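Local coordinates for protein 3-dehydroshikimate dehydratase (Bacillus anthracis, PDB 3DX5) that catalyses the manganese-dependent dehydration of 3-dehydroshikimate to 3,4-dihydroxybenzoate, the catechol building block of the siderophore petrobactin, at residues Cys6-Arg11 against Asn215-Ala220; Gln13-Thr18 against Asn258-Leu263; Ile64-Asp69 against His196-Asn201. All blocks are in the same frame, centred on the assembly; numbering follows the deposited sequence.

Contact 1 (Cys6-Arg11 against Asn215-Ala220); sequences CTISFR and NVYAAA. With DHB (3,4-dihydroxybenzoic acid), chain D.
R11, in the loop after strand 2-6 at the mouth of the TIM barrel, meets V216 at the end of helix 213-217. The two side chains cross at about a right angle. The arginine chain runs extended from CG, and its guanidinium grips the carbonyl of V216 side-on: NE lies 2.9 Å from V216 O and NH2 3.0 Å from the same oxygen. This oxygen lies close to the guanidinium plane, whereas NE stands 46° out of the carbonyl plane. NH1 turns back to I8 O at 3.1 Å, a nearly straight bond (164°), and the R11 backbone N reaches that oxygen from the opposite face. NH2 is also bonded to F255 O, and the bonds to V216 O, I8 O and F255 O probably fix the rotation of the group. V216 CG1 lies over one of its faces, 3.7 Å from R11 NE.

Beyond these hydrogen bonds the contact lines the substrate pocket. The CB of Y217 points away from the loop, but chi1 of -49° swings the ring back, placing Y217 CE1 4.4 Å from I8 CD1. Bound 3,4-dihydroxybenzoate meets both residues through its carboxylate: O1 is 3.5 Å from I8 CD1, and it accepts a hydrogen bond of 2.6 Å from Y217 OH.

Contact 2 (Gln13-Thr18 against Asn258-Leu263); sequences QLISFT and NAKDIL
The carboxamide oxygen of Q13 accepts a hydrogen bond from a water molecule 2.7 Å from OE1, and the same water takes the N-H of A259, with A259 N 2.9 Å away. A second water repeats the bridge one residue further on. It accepts from Q13 NE2 at 3.1 Å and from the backbone N of K260 at 3.2 Å. Both ends of the glutamine amide are thus tied through solvent to successive N-H groups in the first turn of helix 259-272, where the backbone has no carbonyl of an earlier turn to bond to. The paired bridges probably fix the rotation of the amide, since its oxygen faces a water that donates and its nitrogen one that accepts. Direct contact here is slight: Q13 OE1 comes no closer than 4.3 Å to A259 CB.

The apolar part of the contact lies beside this bridge. I15 and K260 reach toward each other tip to tip. CG1 of I15 stands anti to the backbone N (chi1 -173°), which sends the methyl end out toward the lysine, while K260, extended beyond CG, brings CE to 3.7 Å from I15 CD1. F10 packs against both side chains, and Q45 of the second subunit lies on K260. S16 N-caps helix 17-26, its OG bonded to D19 N. The contact joins the starts of the first and last helices of the outer layer, the closure expected of a TIM barrel.

Contact 3 (Ile64-Asp69 against His196-Asn201); sequences ITMISD and HYHFKN. With MN (manganese (II) ion), chain B; DHB (3,4-dihydroxybenzoic acid), chain D.
Strands 64-68 and 196-199 approach across the barrel interior, their axes 9.3 Å apart at closest and inclined by 76°, so that side chains alone bridge them. T65 OG1 and H196 NE2 share a hydrogen bond of 2.7 Å, the hydroxyl lying at the ring edge and near its plane. The T65 oxygen sits between its own backbone N and carbonyl carbon (chi1 73°), an orientation that turns it to the imidazole. The other ring nitrogen, H196 ND1, donates to Y197 O at 3.1 Å, a bond bent to 147°. These two bonds probably fix the turn of the ring, and M66, a selenomethionine, covers one face: its chain bends at chi3 and lays CE 3.6 Å from the H196 ring centroid, almost on the normal, as a CH-pi contact. The selenium stands oblique to the same ring, 4.4 Å from its centroid.

Further along the strand, H198 ND1 binds the manganese ion at 2.3 Å together with E142, D172 and E253, while its NE2 is bonded to E33. O3 of 3,4-dihydroxybenzoate also coordinates the manganese, at 2.1 Å, and takes a hydrogen bond from K200 NZ, 2.8 Å away; this amine also forms a salt bridge with D172 and a hydrogen bond to E253. Around this core, strand 31-35 pairs with 64-68, strands 167-172 and 249-252 flank 194-202, and helix 236-243 packs outside against Y197 and F199.

In the fold
From the N terminus, strand 2-6 leads into the loop that opens contact 1, and the chain then enters contact 2 at 13-18 just before helix 17-26. Strand 64-68 begins contact 3, which closes at strand 194-202 and is therefore nested within the loops closed by both others. Helix 213-217 follows that strand and closes contact 1; helix 259-272 finally closes contact 2, so contacts 1 and 2 cross. These two touch where S9 and F10, at the 3-10 turn, meet I15 and the start of helix 259-272, and both adjoin the second subunit. Contacts 1 and 3 do not touch but meet the same bound 3,4-dihydroxybenzoate, joining the pocket mouth to the barrel interior.

Contact 1 (Cys6-Arg11 against Asn215-Ala220)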
loop_
_atom_site.group_PDB
_atom_site.type_symbol
_atom_site.label_atom_id
_atom_site.label_comp_id
_atom_site.label_asym_id
_atom_site.label_seq_id
_atom_site.Cartn_x
_atom_site.Cartn_y
_atom_site.Cartn_z
ATOM N N CYS A 6 -4.138 12.218 7.956
ATOM C CA CYS A 6 -4.316 10.757 7.887
ATOM C C CYS A 6 -2.989 10.095 7.638
ATOM O O CYS A 6 -2.321 10.433 6.662
ATOM C CB CYS A 6 -5.114 10.338 6.669
ATOM S SG CYS A 6 -6.524 11.247 6.421
ATOM N N THR A 7 -2.642 9.110 8.449
ATOM C CA THR A 7 -1.405 8.339 8.190
ATOM C C THR A 7 -1.452 7.531 6.875
ATOM O O THR A 7 -0.409 7.232 6.328
ATOM C CB THR A 7 -1.016 7.450 9.385
ATOM O OG1 THR A 7 -1.916 6.343 9.480
ATOM C CG2 THR A 7 -1.052 8.277 10.701
ATOM N N ILE A 8 -2.655 7.233 6.351
ATOM C CA ILE A 8 -2.750 6.628 5.015
ATOM C C ILE A 8 -2.062 7.485 3.908
ATOM O O ILE A 8 -1.606 6.944 2.918
ATOM C CB ILE A 8 -4.224 6.305 4.621
ATOM C CG1 ILE A 8 -4.285 5.275 3.468
ATOM C CG2 ILE A 8 -5.062 7.598 4.364
ATOM C CD1 ILE A 8 -5.770 4.695 3.196
ATOM N N SER A 9 -1.952 8.808 4.105
ATOM C CA SER A 9 -1.256 9.674 3.137
ATOM C C SER A 9 0.207 9.288 2.991
ATOM O O SER A 9 0.864 9.664 2.007
ATOM C CB SER A 9 -1.379 11.183 3.543
ATOM O OG SER A 9 -2.757 11.557 3.544
ATOM N N PHE A 10 0.729 8.562 3.988
ATOM C CA PHE A 10 2.166 8.199 4.029
ATOM C C PHE A 10 2.399 6.715 3.717
ATOM O O PHE A 10 3.480 6.195 3.996
ATOM C CB PHE A 10 2.726 8.548 5.423
ATOM C CG PHE A 10 2.674 10.010 5.714
ATOM C CD1 PHE A 10 3.749 10.836 5.344
ATOM C CD2 PHE A 10 1.534 10.583 6.292
ATOM C CE1 PHE A 10 3.698 12.222 5.556
ATOM C CE2 PHE A 10 1.458 11.969 6.496
ATOM C CZ PHE A 10 2.541 12.789 6.129
ATOM N N ARG A 11 1.388 6.043 3.141
ATOM C CA ARG A 11 1.422 4.562 2.930
ATOM C C ARG A 11 2.541 4.118 1.970
ATOM O O ARG A 11 2.906 2.942 1.951
ATOM C CB ARG A 11 0.049 4.084 2.411
ATOM C CG ARG A 11 -0.259 4.547 0.916
ATOM C CD ARG A 11 -1.802 4.572 0.591
ATOM N NE ARG A 11 -1.991 5.115 -0.773
ATOM C CZ ARG A 11 -1.805 6.408 -1.088
ATOM N NH1 ARG A 11 -1.544 7.310 -0.135
ATOM N NH2 ARG A 11 -1.913 6.810 -2.347
ATOM N N ASN A 215 -6.336 1.627 -7.185
ATOM C CA ASN A 215 -5.428 2.605 -7.734
ATOM C C ASN A 215 -4.728 3.389 -6.605
ATOM O O ASN A 215 -3.509 3.672 -6.681
ATOM C CB ASN A 215 -6.141 3.563 -8.713
ATOM C CG ASN A 215 -5.178 4.569 -9.315
ATOM O OD1 ASN A 215 -4.282 4.197 -10.059
ATOM N ND2 ASN A 215 -5.308 5.830 -8.934
ATOM N N VAL A 216 -5.499 3.729 -5.577
ATOM C CA VAL A 216 -4.975 4.411 -4.401
ATOM C C VAL A 216 -3.906 3.566 -3.683
ATOM O O VAL A 216 -2.854 4.111 -3.298
ATOM C CB VAL A 216 -6.097 4.837 -3.424
ATOM C CG1 VAL A 216 -5.508 5.276 -2.028
ATOM C CG2 VAL A 216 -6.921 5.985 -4.026
ATOM N N TYR A 217 -4.147 2.254 -3.520
ATOM C CA TYR A 217 -3.214 1.418 -2.747
ATOM C C TYR A 217 -1.928 1.047 -3.493
ATOM O O TYR A 217 -0.929 0.745 -2.841
ATOM C CB TYR A 217 -3.866 0.131 -2.191
ATOM C CG TYR A 217 -5.178 0.381 -1.470
ATOM C CD1 TYR A 217 -5.365 1.528 -0.666
ATOM C CD2 TYR A 217 -6.228 -0.547 -1.574
ATOM C CE1 TYR A 217 -6.607 1.767 -0.009
ATOM C CE2 TYR A 217 -7.439 -0.327 -0.914
ATOM C CZ TYR A 217 -7.634 0.824 -0.159
ATOM O OH TYR A 217 -8.865 0.983 0.468
ATOM N N ALA A 218 -1.984 1.025 -4.831
ATOM C CA ALA A 218 -0.824 0.717 -5.700
ATOM C C ALA A 218 0.210 1.863 -5.704
ATOM O O ALA A 218 -0.155 3.031 -5.912
ATOM C CB ALA A 218 -1.299 0.405 -7.157
ATOM N N ALA A 219 1.479 1.528 -5.476
ATOM C CA ALA A 219 2.568 2.528 -5.471
ATOM C C ALA A 219 2.657 3.262 -6.807
ATOM O O ALA A 219 2.908 4.462 -6.835
ATOM C CB ALA A 219 3.891 1.890 -5.166
ATOM N N ALA A 220 2.448 2.551 -7.909
ATOM C CA ALA A 220 2.585 3.177 -9.203
ATOM C C ALA A 220 1.230 3.707 -9.675
ATOM O O ALA A 220 1.080 4.046 -10.840
ATOM C CB ALA A 220 3.218 2.187 -10.264
HETATM C C1 DHB D . -9.850 4.979 0.987
HETATM C C2 DHB D . -10.600 6.116 1.271
HETATM C C3 DHB D . -11.080 6.925 0.236
HETATM O O3 DHB D . -11.829 8.055 0.435
HETATM C C4 DHB D . -10.800 6.528 -1.146
HETATM O O4 DHB D . -11.288 7.329 -2.119
HETATM C C5 DHB D . -10.074 5.372 -1.419
HETATM C C6 DHB D . -9.600 4.608 -0.337
HETATM C C DHB D . -9.326 4.136 2.138
HETATM O O1 DHB D . -8.689 3.090 1.980
HETATM O O2 DHB D . -9.533 4.541 3.389
#

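Contact 2 (Gln13-Thr18 against Asn258-Leu263)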
loop_
_atom_site.group_PDB
_atom_site.type_symbol
_atom_site.label_atom_id
_atom_site.label_comp_id
_atom_site.label_asym_id
_atom_site.label_seq_id
_atom_site.Cartn_x
_atom_site.Cartn_y
_atom_site.Cartn_z
ATOM N N GLN A 13 5.727 5.675 1.760
ATOM C CA GLN A 13 7.035 6.166 2.131
ATOM C C GLN A 13 7.452 5.604 3.496
ATOM O O GLN A 13 6.607 5.208 4.302
ATOM C CB GLN A 13 7.058 7.715 2.097
ATOM C CG GLN A 13 6.192 8.389 3.130
ATOM C CD GLN A 13 5.830 9.848 2.726
ATOM O OE1 GLN A 13 4.893 10.089 1.945
ATOM N NE2 GLN A 13 6.540 10.802 3.289
ATOM N N LEU A 14 8.763 5.544 3.732
ATOM C CA LEU A 14 9.299 5.081 4.997
ATOM C C LEU A 14 9.302 6.281 5.927
ATOM O O LEU A 14 10.034 7.222 5.684
ATOM C CB LEU A 14 10.745 4.577 4.795
ATOM C CG LEU A 14 10.800 3.306 3.956
ATOM C CD1 LEU A 14 12.245 2.920 3.641
ATOM C CD2 LEU A 14 10.054 2.160 4.676
ATOM N N ILE A 15 8.497 6.252 6.978
ATOM C CA ILE A 15 8.499 7.322 7.952
ATOM C C ILE A 15 8.017 6.743 9.306
ATOM O O ILE A 15 7.123 5.902 9.339
ATOM C CB ILE A 15 7.576 8.515 7.505
ATOM C CG1 ILE A 15 7.724 9.718 8.466
ATOM C CG2 ILE A 15 6.099 8.094 7.388
ATOM C CD1 ILE A 15 6.946 11.023 7.995
ATOM N N SER A 16 8.560 7.245 10.406
ATOM C CA SER A 16 8.174 6.755 11.741
ATOM C C SER A 16 6.962 7.477 12.269
ATOM O O SER A 16 6.644 8.583 11.844
ATOM C CB SER A 16 9.337 6.941 12.728
ATOM O OG SER A 16 9.505 8.318 12.978
ATOM N N PHE A 17 6.266 6.848 13.214
ATOM C CA PHE A 17 5.149 7.509 13.890
ATOM C C PHE A 17 5.617 8.822 14.568
ATOM O O PHE A 17 4.892 9.839 14.535
ATOM C CB PHE A 17 4.525 6.556 14.917
ATOM C CG PHE A 17 3.338 7.141 15.650
ATOM C CD1 PHE A 17 2.167 7.488 14.967
ATOM C CD2 PHE A 17 3.383 7.318 17.026
ATOM C CE1 PHE A 17 1.067 8.021 15.651
ATOM C CE2 PHE A 17 2.267 7.851 17.715
ATOM C CZ PHE A 17 1.122 8.185 17.035
ATOM N N THR A 18 6.816 8.785 15.184
ATOM C CA THR A 18 7.382 9.948 15.856
ATOM C C THR A 18 7.474 11.129 14.877
ATOM O O THR A 18 7.087 12.243 15.229
ATOM C CB THR A 18 8.782 9.659 16.447
ATOM O OG1 THR A 18 8.681 8.657 17.476
ATOM C CG2 THR A 18 9.425 10.958 17.041
ATOM N N ASN A 258 4.245 13.663 -2.649
ATOM C CA ASN A 258 4.767 14.813 -1.880
ATOM C C ASN A 258 3.823 15.206 -0.723
ATOM O O ASN A 258 3.513 16.392 -0.545
ATOM C CB ASN A 258 4.975 16.051 -2.804
ATOM C CG ASN A 258 5.593 15.697 -4.151
ATOM O OD1 ASN A 258 5.106 16.123 -5.206
ATOM N ND2 ASN A 258 6.659 14.901 -4.126
ATOM N N ALA A 259 3.350 14.227 0.041
ATOM C CA ALA A 259 2.332 14.488 1.060
ATOM C C ALA A 259 2.706 15.633 2.015
ATOM O O ALA A 259 1.885 16.488 2.302
ATOM C CB ALA A 259 2.005 13.239 1.847
ATOM N N LYS A 260 3.948 15.646 2.490
ATOM C CA LYS A 260 4.363 16.678 3.428
ATOM C C LYS A 260 4.278 18.095 2.852
ATOM O O LYS A 260 3.768 19.001 3.522
ATOM C CB LYS A 260 5.780 16.411 3.961
ATOM C CG LYS A 260 5.831 15.372 5.030
ATOM C CD LYS A 260 7.321 15.192 5.373
ATOM C CE LYS A 260 7.570 14.469 6.665
ATOM N NZ LYS A 260 9.052 14.251 6.746
ATOM N N ASP A 261 4.748 18.273 1.616
ATOM C CA ASP A 261 4.648 19.576 0.954
ATOM C C ASP A 261 3.211 20.007 0.778
ATOM O O ASP A 261 2.878 21.170 1.039
ATOM C CB ASP A 261 5.297 19.549 -0.433
ATOM C CG ASP A 261 6.815 19.499 -0.365
ATOM O OD1 ASP A 261 7.414 19.994 0.629
ATOM O OD2 ASP A 261 7.422 18.947 -1.316
ATOM N N ILE A 262 2.378 19.091 0.286
ATOM C CA ILE A 262 0.966 19.409 0.018
ATOM C C ILE A 262 0.250 19.767 1.319
ATOM O O ILE A 262 -0.482 20.761 1.380
ATOM C CB ILE A 262 0.242 18.228 -0.671
ATOM C CG1 ILE A 262 0.826 17.989 -2.084
ATOM C CG2 ILE A 262 -1.270 18.433 -0.666
ATOM C CD1 ILE A 262 0.627 19.149 -3.075
ATOM N N LEU A 263 0.466 18.949 2.354
ATOM C CA LEU A 263 -0.228 19.127 3.650
ATOM C C LEU A 263 0.202 20.429 4.336
ATOM O O LEU A 263 -0.632 21.179 4.856
ATOM C CB LEU A 263 0.046 17.931 4.570
ATOM C CG LEU A 263 -0.699 16.666 4.082
ATOM C CD1 LEU A 263 -0.308 15.421 4.942
ATOM C CD2 LEU A 263 -2.228 16.857 4.137
HETATM O O HOH W 1 6.386 13.605 1.969
HETATM O O HOH W 2 4.327 11.465 -0.270
#

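Contact 3 (Ile64-Asp69 against His196-Asn201)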
loop_
_atom_site.group_PDB
_atom_site.type_symbol
_atom_site.label_atom_id
_atom_site.label_comp_id
_atom_site.label_asym_id
_atom_site.label_seq_id
_atom_site.Cartn_x
_atom_site.Cartn_y
_atom_site.Cartn_z
ATOM N N ILE A 64 -5.609 11.185 18.720
ATOM C CA ILE A 64 -5.956 10.272 17.633
ATOM C C ILE A 64 -7.462 10.433 17.411
ATOM O O ILE A 64 -8.252 10.230 18.338
ATOM C CB ILE A 64 -5.553 8.813 17.978
ATOM C CG1 ILE A 64 -4.041 8.739 18.301
ATOM C CG2 ILE A 64 -6.019 7.819 16.867
ATOM C CD1 ILE A 64 -3.110 9.212 17.139
ATOM N N THR A 65 -7.867 10.839 16.216
ATOM C CA THR A 65 -9.284 11.188 15.978
ATOM C C THR A 65 -10.168 9.958 15.725
ATOM O O THR A 65 -11.395 9.983 15.974
ATOM C CB THR A 65 -9.472 12.210 14.782
ATOM O OG1 THR A 65 -9.252 11.549 13.520
ATOM C CG2 THR A 65 -8.494 13.358 14.873
HETATM N N MSE A 66 -9.543 8.894 15.228
HETATM C CA MSE A 66 -10.256 7.752 14.677
HETATM C C MSE A 66 -9.220 6.753 14.206
HETATM O O MSE A 66 -8.114 7.141 13.799
HETATM C CB MSE A 66 -11.108 8.209 13.480
HETATM C CG MSE A 66 -11.935 7.096 12.781
HETATM SE SE MSE A 66 -13.411 7.897 11.713
HETATM C CE MSE A 66 -12.350 8.772 10.320
ATOM N N ILE A 67 -9.577 5.475 14.241
ATOM C CA ILE A 67 -8.802 4.464 13.538
ATOM C C ILE A 67 -9.602 4.042 12.313
ATOM O O ILE A 67 -10.791 3.676 12.435
ATOM C CB ILE A 67 -8.527 3.261 14.448
ATOM C CG1 ILE A 67 -7.586 3.734 15.587
ATOM C CG2 ILE A 67 -7.919 2.137 13.635
ATOM C CD1 ILE A 67 -7.551 2.802 16.769
ATOM N N SER A 68 -8.964 4.065 11.147
ATOM C CA SER A 68 -9.682 3.824 9.907
ATOM C C SER A 68 -9.304 2.489 9.276
ATOM O O SER A 68 -8.149 2.251 8.910
ATOM C CB SER A 68 -9.499 5.009 8.956
ATOM O OG SER A 68 -9.845 6.194 9.653
ATOM N N ASP A 69 -10.288 1.604 9.180
ATOM C CA ASP A 69 -10.018 0.248 8.791
ATOM C C ASP A 69 -11.087 -0.242 7.827
ATOM O O ASP A 69 -11.695 0.572 7.126
ATOM C CB ASP A 69 -9.875 -0.628 10.045
ATOM C CG ASP A 69 -8.867 -1.778 9.836
ATOM O OD1 ASP A 69 -7.943 -1.921 10.671
ATOM O OD2 ASP A 69 -8.998 -2.542 8.837
ATOM N N HIS A 196 -17.266 12.829 11.765
ATOM C CA HIS A 196 -15.943 13.062 11.154
ATOM C C HIS A 196 -16.126 13.447 9.692
ATOM O O HIS A 196 -17.151 13.099 9.065
ATOM C CB HIS A 196 -15.063 11.782 11.261
ATOM C CG HIS A 196 -13.582 12.031 11.416
ATOM N ND1 HIS A 196 -12.775 12.465 10.383
ATOM C CD2 HIS A 196 -12.753 11.818 12.463
ATOM C CE1 HIS A 196 -11.520 12.538 10.794
ATOM N NE2 HIS A 196 -11.481 12.145 12.056
ATOM N N TYR A 197 -15.164 14.180 9.143
ATOM C CA TYR A 197 -15.165 14.458 7.684
ATOM C C TYR A 197 -13.859 14.008 7.032
ATOM O O TYR A 197 -12.836 13.923 7.690
ATOM C CB TYR A 197 -15.306 15.954 7.360
ATOM C CG TYR A 197 -16.354 16.657 8.172
ATOM C CD1 TYR A 197 -17.699 16.589 7.811
ATOM C CD2 TYR A 197 -15.997 17.405 9.320
ATOM C CE1 TYR A 197 -18.678 17.230 8.564
ATOM C CE2 TYR A 197 -16.961 18.069 10.063
ATOM C CZ TYR A 197 -18.303 17.960 9.677
ATOM O OH TYR A 197 -19.283 18.611 10.405
ATOM N N HIS A 198 -13.921 13.776 5.725
ATOM C CA HIS A 198 -12.757 13.677 4.836
ATOM C C HIS A 198 -12.872 14.790 3.824
ATOM O O HIS A 198 -13.937 14.957 3.216
ATOM C CB HIS A 198 -12.757 12.322 4.091
ATOM C CG HIS A 198 -12.149 11.207 4.882
ATOM N ND1 HIS A 198 -11.983 9.928 4.375
ATOM C CD2 HIS A 198 -11.653 11.184 6.144
ATOM C CE1 HIS A 198 -11.399 9.173 5.292
ATOM N NE2 HIS A 198 -11.192 9.912 6.376
ATOM N N PHE A 199 -11.783 15.525 3.620
ATOM C CA PHE A 199 -11.721 16.599 2.644
ATOM C C PHE A 199 -10.682 16.220 1.580
ATOM O O PHE A 199 -9.490 16.107 1.888
ATOM C CB PHE A 199 -11.201 17.898 3.300
ATOM C CG PHE A 199 -12.220 18.667 4.151
ATOM C CD1 PHE A 199 -13.481 18.153 4.442
ATOM C CD2 PHE A 199 -11.858 19.883 4.719
ATOM C CE1 PHE A 199 -14.386 18.872 5.243
ATOM C CE2 PHE A 199 -12.748 20.617 5.515
ATOM C CZ PHE A 199 -14.023 20.109 5.776
ATOM N N LYS A 200 -11.100 16.046 0.330
ATOM C CA LYS A 200 -10.121 15.942 -0.760
ATOM C C LYS A 200 -10.803 16.507 -2.001
ATOM O O LYS A 200 -12.023 16.707 -1.998
ATOM C CB LYS A 200 -9.595 14.485 -0.953
ATOM C CG LYS A 200 -10.688 13.402 -1.253
ATOM C CD LYS A 200 -10.010 12.036 -1.526
ATOM C CE LYS A 200 -11.027 10.931 -1.888
ATOM N NZ LYS A 200 -11.968 10.622 -0.752
ATOM N N ASN A 201 -10.049 16.762 -3.065
ATOM C CA ASN A 201 -10.642 17.394 -4.248
ATOM C C ASN A 201 -10.047 16.807 -5.510
ATOM O O ASN A 201 -9.015 16.124 -5.462
ATOM C CB ASN A 201 -10.435 18.924 -4.223
ATOM C CG ASN A 201 -11.609 19.677 -4.856
ATOM O OD1 ASN A 201 -12.414 19.083 -5.598
ATOM N ND2 ASN A 201 -11.721 20.978 -4.559
HETATM MN MN MN B . -12.215 9.016 2.303
HETATM C C1 DHB D . -9.850 4.979 0.987
HETATM C C2 DHB D . -10.600 6.116 1.271
HETATM C C3 DHB D . -11.080 6.925 0.236
HETATM O O3 DHB D . -11.829 8.055 0.435
HETATM C C4 DHB D . -10.800 6.528 -1.146
HETATM O O4 DHB D . -11.288 7.329 -2.119
HETATM C C5 DHB D . -10.074 5.372 -1.419
HETATM C C6 DHB D . -9.600 4.608 -0.337
HETATM C C DHB D . -9.326 4.136 2.138
HETATM O O1 DHB D . -8.689 3.090 1.980
HETATM O O2 DHB D . -9.533 4.541 3.389
#